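Long-range contact in 4-alpha-glucanotransferase (Aquifex aeolicus, PDB 1TZ7), which is an amylomaltase, an enzyme of the alpha-amylase-like families built around a parallel beta/alpha barrel: residues Arg153-Glu164 / Val187-His198. Sequence-based numbering, arbitrary orientation.
Sequences RDYALYMAIKEE and VLNKLKGRFYFH
His198 fits as a knob into a hole formed by Ala156, Met159, Ala160 and Glu163. Met159 CB stands over the centre of the imidazole face, 3.6 Å from the centroid in a CH-pi contact, while Phe197 CD2 lies over the opposite face, near its rim. The carboxylate of Glu163 arrives at the ring edge, where His198 NE2 gives Glu163 OE1 a weak hydrogen bond of 3.3 Å. Arg194 NH1 makes a salt bridge with the same carboxylate, its hydrogen bonds to OE1 and OE2 both weak and the two planes 30° apart; the stronger partner of Arg194 is Glu129, salt-bridged to NH2. One turn back, Phe195 CG, anti to the backbone N (chi1 166°), carries the ring edge toward Leu157 N and Arg153 O, and Ala156 CB lies 3.6 Å from Phe195 CE1. Further along, Leu191 CD1 rests 3.5 Å from Ala160 O, and Val187 CG1 meets Ile161 CD1. On the exposed side, Lys190 NZ makes a 2.7 Å salt bridge at the anti lone pair of Glu164 OE1. Residues from either side of the break at Leu191 thus touch helix 149-165. The axes of 153-164 and 192-198 approach to 8.0 Å at 124°, consistent with small Ala156 and Ala160: a steeply crossed helix pair with one knob-in-hole, outside the barrel's parallel strands.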
loop_
_atom_site.group_PDB
_atom_site.type_symbol
_atom_site.label_atom_id
_atom_site.label_comp_id
_atom_site.label_asym_id
_atom_site.label_seq_id
_atom_site.Cartn_x
_atom_site.Cartn_y
_atom_site.Cartn_z
ATOM N N ARG A 153 -21.225 -3.894 -3.758
ATOM C CA ARG A 153 -22.313 -3.824 -4.740
ATOM C C ARG A 153 -21.906 -2.937 -5.904
ATOM O O ARG A 153 -22.134 -3.272 -7.064
ATOM C CB ARG A 153 -23.595 -3.276 -4.097
ATOM C CG ARG A 153 -24.281 -4.247 -3.147
ATOM C CD ARG A 153 -25.087 -3.567 -2.031
ATOM N NE ARG A 153 -26.354 -4.252 -1.764
ATOM C CZ ARG A 153 -26.464 -5.419 -1.119
ATOM N NH1 ARG A 153 -27.662 -5.960 -0.927
ATOM N NH2 ARG A 153 -25.381 -6.046 -0.667
ATOM N N ASP A 154 -21.293 -1.803 -5.582
ATOM C CA ASP A 154 -20.883 -0.839 -6.581
ATOM C C ASP A 154 -19.677 -1.336 -7.373
ATOM O O ASP A 154 -19.586 -1.104 -8.567
ATOM C CB ASP A 154 -20.555 0.499 -5.920
ATOM C CG ASP A 154 -21.793 1.241 -5.466
ATOM O OD1 ASP A 154 -21.813 1.728 -4.320
ATOM O OD2 ASP A 154 -22.791 1.384 -6.186
ATOM N N TYR A 155 -18.752 -2.020 -6.700
ATOM C CA TYR A 155 -17.513 -2.441 -7.343
ATOM C C TYR A 155 -17.763 -3.583 -8.313
ATOM O O TYR A 155 -17.293 -3.556 -9.438
ATOM C CB TYR A 155 -16.465 -2.863 -6.321
ATOM C CG TYR A 155 -15.203 -3.396 -6.971
ATOM C CD1 TYR A 155 -14.324 -2.541 -7.626
ATOM C CD2 TYR A 155 -14.907 -4.755 -6.953
ATOM C CE1 TYR A 155 -13.172 -3.020 -8.236
ATOM C CE2 TYR A 155 -13.756 -5.247 -7.559
ATOM C CZ TYR A 155 -12.892 -4.374 -8.199
ATOM O OH TYR A 155 -11.750 -4.859 -8.802
ATOM N N ALA A 156 -18.504 -4.587 -7.865
ATOM C CA ALA A 156 -18.790 -5.759 -8.688
ATOM C C ALA A 156 -19.626 -5.387 -9.925
ATOM O O ALA A 156 -19.470 -5.981 -10.992
ATOM C CB ALA A 156 -19.501 -6.803 -7.873
ATOM N N LEU A 157 -20.511 -4.407 -9.768
ATOM C CA LEU A 157 -21.303 -3.906 -10.889
ATOM C C LEU A 157 -20.434 -3.064 -11.824
ATOM O O LEU A 157 -20.570 -3.132 -13.035
ATOM C CB LEU A 157 -22.480 -3.074 -10.377
ATOM C CG LEU A 157 -23.446 -2.543 -11.441
ATOM C CD1 LEU A 157 -24.092 -3.688 -12.206
ATOM C CD2 LEU A 157 -24.505 -1.657 -10.803
ATOM N N TYR A 158 -19.546 -2.277 -11.239
ATOM C CA TYR A 158 -18.577 -1.487 -11.999
ATOM C C TYR A 158 -17.736 -2.392 -12.904
ATOM O O TYR A 158 -17.512 -2.079 -14.065
ATOM C CB TYR A 158 -17.686 -0.703 -11.022
ATOM C CG TYR A 158 -16.407 -0.124 -11.595
ATOM C CD1 TYR A 158 -16.377 1.165 -12.121
ATOM C CD2 TYR A 158 -15.220 -0.849 -11.569
ATOM C CE1 TYR A 158 -15.199 1.710 -12.627
ATOM C CE2 TYR A 158 -14.033 -0.312 -12.073
ATOM C CZ TYR A 158 -14.030 0.962 -12.598
ATOM O OH TYR A 158 -12.859 1.495 -13.097
ATOM N N MET A 159 -17.295 -3.525 -12.361
ATOM C CA MET A 159 -16.441 -4.454 -13.101
ATOM C C MET A 159 -17.223 -5.188 -14.191
ATOM O O MET A 159 -16.673 -5.523 -15.231
ATOM C CB MET A 159 -15.811 -5.476 -12.149
ATOM C CG MET A 159 -14.779 -4.885 -11.184
ATOM S SD MET A 159 -13.340 -4.199 -12.016
ATOM C CE MET A 159 -12.532 -5.697 -12.617
ATOM N N ALA A 160 -18.506 -5.436 -13.939
ATOM C CA ALA A 160 -19.351 -6.181 -14.884
ATOM C C ALA A 160 -19.712 -5.326 -16.099
ATOM O O ALA A 160 -19.794 -5.831 -17.221
ATOM C CB ALA A 160 -20.608 -6.666 -14.193
ATOM N N ILE A 161 -19.925 -4.031 -15.866
ATOM C CA ILE A 161 -20.240 -3.092 -16.945
ATOM C C ILE A 161 -18.985 -2.768 -17.756
ATOM O O ILE A 161 -19.043 -2.635 -18.976
ATOM C CB ILE A 161 -20.855 -1.784 -16.365
ATOM C CG1 ILE A 161 -22.165 -2.088 -15.634
ATOM C CG2 ILE A 161 -21.108 -0.769 -17.481
ATOM C CD1 ILE A 161 -22.598 -0.998 -14.681
ATOM N N LYS A 162 -17.852 -2.644 -17.064
ATOM C CA LYS A 162 -16.558 -2.420 -17.720
ATOM C C LYS A 162 -16.220 -3.584 -18.658
ATOM O O LYS A 162 -15.673 -3.384 -19.740
ATOM C CB LYS A 162 -15.450 -2.257 -16.671
ATOM C CG LYS A 162 -14.133 -1.747 -17.232
ATOM C CD LYS A 162 -13.246 -1.151 -16.139
ATOM C CE LYS A 162 -12.371 -2.207 -15.483
ATOM N NZ LYS A 162 -11.014 -1.685 -15.173
ATOM N N GLU A 163 -16.556 -4.794 -18.224
ATOM C CA GLU A 163 -16.353 -5.995 -19.032
ATOM C C GLU A 163 -17.182 -5.936 -20.311
ATOM O O GLU A 163 -16.668 -6.152 -21.404
ATOM C CB GLU A 163 -16.750 -7.237 -18.232
ATOM C CG GLU A 163 -15.604 -8.184 -17.939
ATOM C CD GLU A 163 -15.975 -9.237 -16.914
ATOM O OE1 GLU A 163 -17.180 -9.387 -16.624
ATOM O OE2 GLU A 163 -15.064 -9.915 -16.398
ATOM N N GLU A 164 -18.470 -5.643 -20.158
ATOM C CA GLU A 164 -19.417 -5.723 -21.262
ATOM C C GLU A 164 -19.098 -4.676 -22.321
ATOM O O GLU A 164 -18.832 -5.009 -23.475
ATOM C CB GLU A 164 -20.852 -5.529 -20.744
ATOM C CG GLU A 164 -21.930 -5.613 -21.820
ATOM C CD GLU A 164 -22.431 -7.028 -22.039
ATOM O OE1 GLU A 164 -23.650 -7.202 -22.244
ATOM O OE2 GLU A 164 -21.608 -7.965 -22.008
ATOM N N VAL A 187 -29.278 -2.904 -15.722
ATOM C CA VAL A 187 -28.010 -3.474 -16.157
ATOM C C VAL A 187 -27.487 -4.517 -15.149
ATOM O O VAL A 187 -26.726 -5.406 -15.511
ATOM C CB VAL A 187 -26.934 -2.359 -16.387
ATOM C CG1 VAL A 187 -26.410 -1.816 -15.058
ATOM C CG2 VAL A 187 -25.798 -2.878 -17.248
ATOM N N LEU A 188 -27.918 -4.395 -13.889
ATOM C CA LEU A 188 -27.531 -5.344 -12.826
ATOM C C LEU A 188 -28.152 -6.712 -13.072
ATOM O O LEU A 188 -27.463 -7.730 -13.057
ATOM C CB LEU A 188 -27.985 -4.807 -11.459
ATOM C CG LEU A 188 -27.327 -5.316 -10.159
ATOM C CD1 LEU A 188 -28.282 -5.394 -8.971
ATOM C CD2 LEU A 188 -26.411 -6.528 -10.273
ATOM N N ASN A 189 -29.462 -6.727 -13.293
ATOM C CA ASN A 189 -30.178 -7.959 -13.598
ATOM C C ASN A 189 -29.657 -8.614 -14.879
ATOM O O ASN A 189 -29.541 -9.831 -14.958
ATOM C CB ASN A 189 -31.675 -7.677 -13.733
ATOM C CG ASN A 189 -32.465 -8.906 -14.127
ATOM O OD1 ASN A 189 -32.701 -9.794 -13.311
ATOM N ND2 ASN A 189 -32.878 -8.965 -15.388
ATOM N N LYS A 190 -29.344 -7.789 -15.875
ATOM C CA LYS A 190 -28.795 -8.274 -17.143
ATOM C C LYS A 190 -27.467 -9.002 -16.919
ATOM O O LYS A 190 -27.285 -10.134 -17.363
ATOM C CB LYS A 190 -28.589 -7.098 -18.107
ATOM C CG LYS A 190 -28.161 -7.503 -19.516
ATOM C CD LYS A 190 -27.543 -6.324 -20.267
ATOM C CE LYS A 190 -27.085 -6.725 -21.662
ATOM N NZ LYS A 190 -26.019 -5.822 -22.181
ATOM N N LEU A 191 -26.545 -8.341 -16.224
ATOM C CA LEU A 191 -25.211 -8.889 -15.997
ATOM C C LEU A 191 -25.121 -9.549 -14.619
ATOM O O LEU A 191 -24.098 -9.460 -13.948
ATOM C CB LEU A 191 -24.157 -7.784 -16.114
ATOM C CG LEU A 191 -24.231 -6.909 -17.367
ATOM C CD1 LEU A 191 -23.313 -5.710 -17.230
ATOM C CD2 LEU A 191 -23.881 -7.712 -18.606
ATOM N N LYS A 192 -26.200 -10.217 -14.211
ATOM C CA LYS A 192 -26.308 -10.768 -12.858
ATOM C C LYS A 192 -25.236 -11.821 -12.602
ATOM O O LYS A 192 -24.616 -11.841 -11.543
ATOM C CB LYS A 192 -27.699 -11.380 -12.643
ATOM C CG LYS A 192 -27.994 -11.773 -11.197
ATOM C CD LYS A 192 -29.422 -12.301 -11.040
ATOM C CE LYS A 192 -29.584 -13.695 -11.655
ATOM N NZ LYS A 192 -30.291 -13.654 -12.972
ATOM N N GLY A 193 -25.028 -12.697 -13.579
ATOM C CA GLY A 193 -24.024 -13.739 -13.470
ATOM C C GLY A 193 -22.619 -13.177 -13.371
ATOM O O GLY A 193 -21.791 -13.683 -12.618
ATOM N N ARG A 194 -22.353 -12.127 -14.139
ATOM C CA ARG A 194 -21.043 -11.479 -14.138
ATOM C C ARG A 194 -20.828 -10.691 -12.843
ATOM O O ARG A 194 -19.715 -10.635 -12.313
ATOM C CB ARG A 194 -20.914 -10.543 -15.342
ATOM C CG ARG A 194 -20.792 -11.262 -16.672
ATOM C CD ARG A 194 -19.387 -11.728 -16.990
ATOM N NE ARG A 194 -19.105 -13.049 -16.430
ATOM C CZ ARG A 194 -17.915 -13.434 -15.962
ATOM N NH1 ARG A 194 -16.878 -12.597 -15.978
ATOM N NH2 ARG A 194 -17.762 -14.659 -15.474
ATOM N N PHE A 195 -21.899 -10.082 -12.345
ATOM C CA PHE A 195 -21.862 -9.364 -11.078
ATOM C C PHE A 195 -21.374 -10.289 -9.971
ATOM O O PHE A 195 -20.483 -9.936 -9.204
ATOM C CB PHE A 195 -23.259 -8.810 -10.741
ATOM C CG PHE A 195 -23.411 -8.348 -9.311
ATOM C CD1 PHE A 195 -22.990 -7.081 -8.925
ATOM C CD2 PHE A 195 -23.989 -9.178 -8.356
ATOM C CE1 PHE A 195 -23.138 -6.655 -7.614
ATOM C CE2 PHE A 195 -24.136 -8.754 -7.043
ATOM C CZ PHE A 195 -23.710 -7.495 -6.674
ATOM N N TYR A 196 -21.952 -11.483 -9.910
ATOM C CA TYR A 196 -21.688 -12.403 -8.812
ATOM C C TYR A 196 -20.321 -13.085 -8.942
ATOM O O TYR A 196 -19.770 -13.563 -7.952
ATOM C CB TYR A 196 -22.798 -13.454 -8.714
ATOM C CG TYR A 196 -23.929 -13.049 -7.793
ATOM C CD1 TYR A 196 -23.746 -13.007 -6.415
ATOM C CD2 TYR A 196 -25.175 -12.701 -8.300
ATOM C CE1 TYR A 196 -24.777 -12.633 -5.563
ATOM C CE2 TYR A 196 -26.214 -12.325 -7.456
ATOM C CZ TYR A 196 -26.007 -12.294 -6.089
ATOM O OH TYR A 196 -27.029 -11.923 -5.249
ATOM N N PHE A 197 -19.777 -13.128 -10.160
ATOM C CA PHE A 197 -18.406 -13.602 -10.353
ATOM C C PHE A 197 -17.432 -12.668 -9.656
ATOM O O PHE A 197 -16.466 -13.112 -9.053
ATOM C CB PHE A 197 -18.051 -13.698 -11.846
ATOM C CG PHE A 197 -16.564 -13.817 -12.108
ATOM C CD1 PHE A 197 -15.908 -15.034 -11.935
ATOM C CD2 PHE A 197 -15.820 -12.710 -12.510
ATOM C CE1 PHE A 197 -14.534 -15.146 -12.168
ATOM C CE2 PHE A 197 -14.447 -12.820 -12.743
ATOM C CZ PHE A 197 -13.808 -14.039 -12.570
ATOM N N HIS A 198 -17.695 -11.372 -9.745
ATOM C CA HIS A 198 -16.789 -10.372 -9.203
ATOM C C HIS A 198 -16.888 -10.247 -7.691
ATOM O O HIS A 198 -15.906 -9.919 -7.033
ATOM C CB HIS A 198 -17.011 -9.030 -9.887
ATOM C CG HIS A 198 -16.540 -9.016 -11.300
ATOM N ND1 HIS A 198 -15.231 -9.269 -11.643
ATOM C CD2 HIS A 198 -17.206 -8.829 -12.463
ATOM C CE1 HIS A 198 -15.104 -9.218 -12.955
ATOM N NE2 HIS A 198 -16.288 -8.953 -13.477
#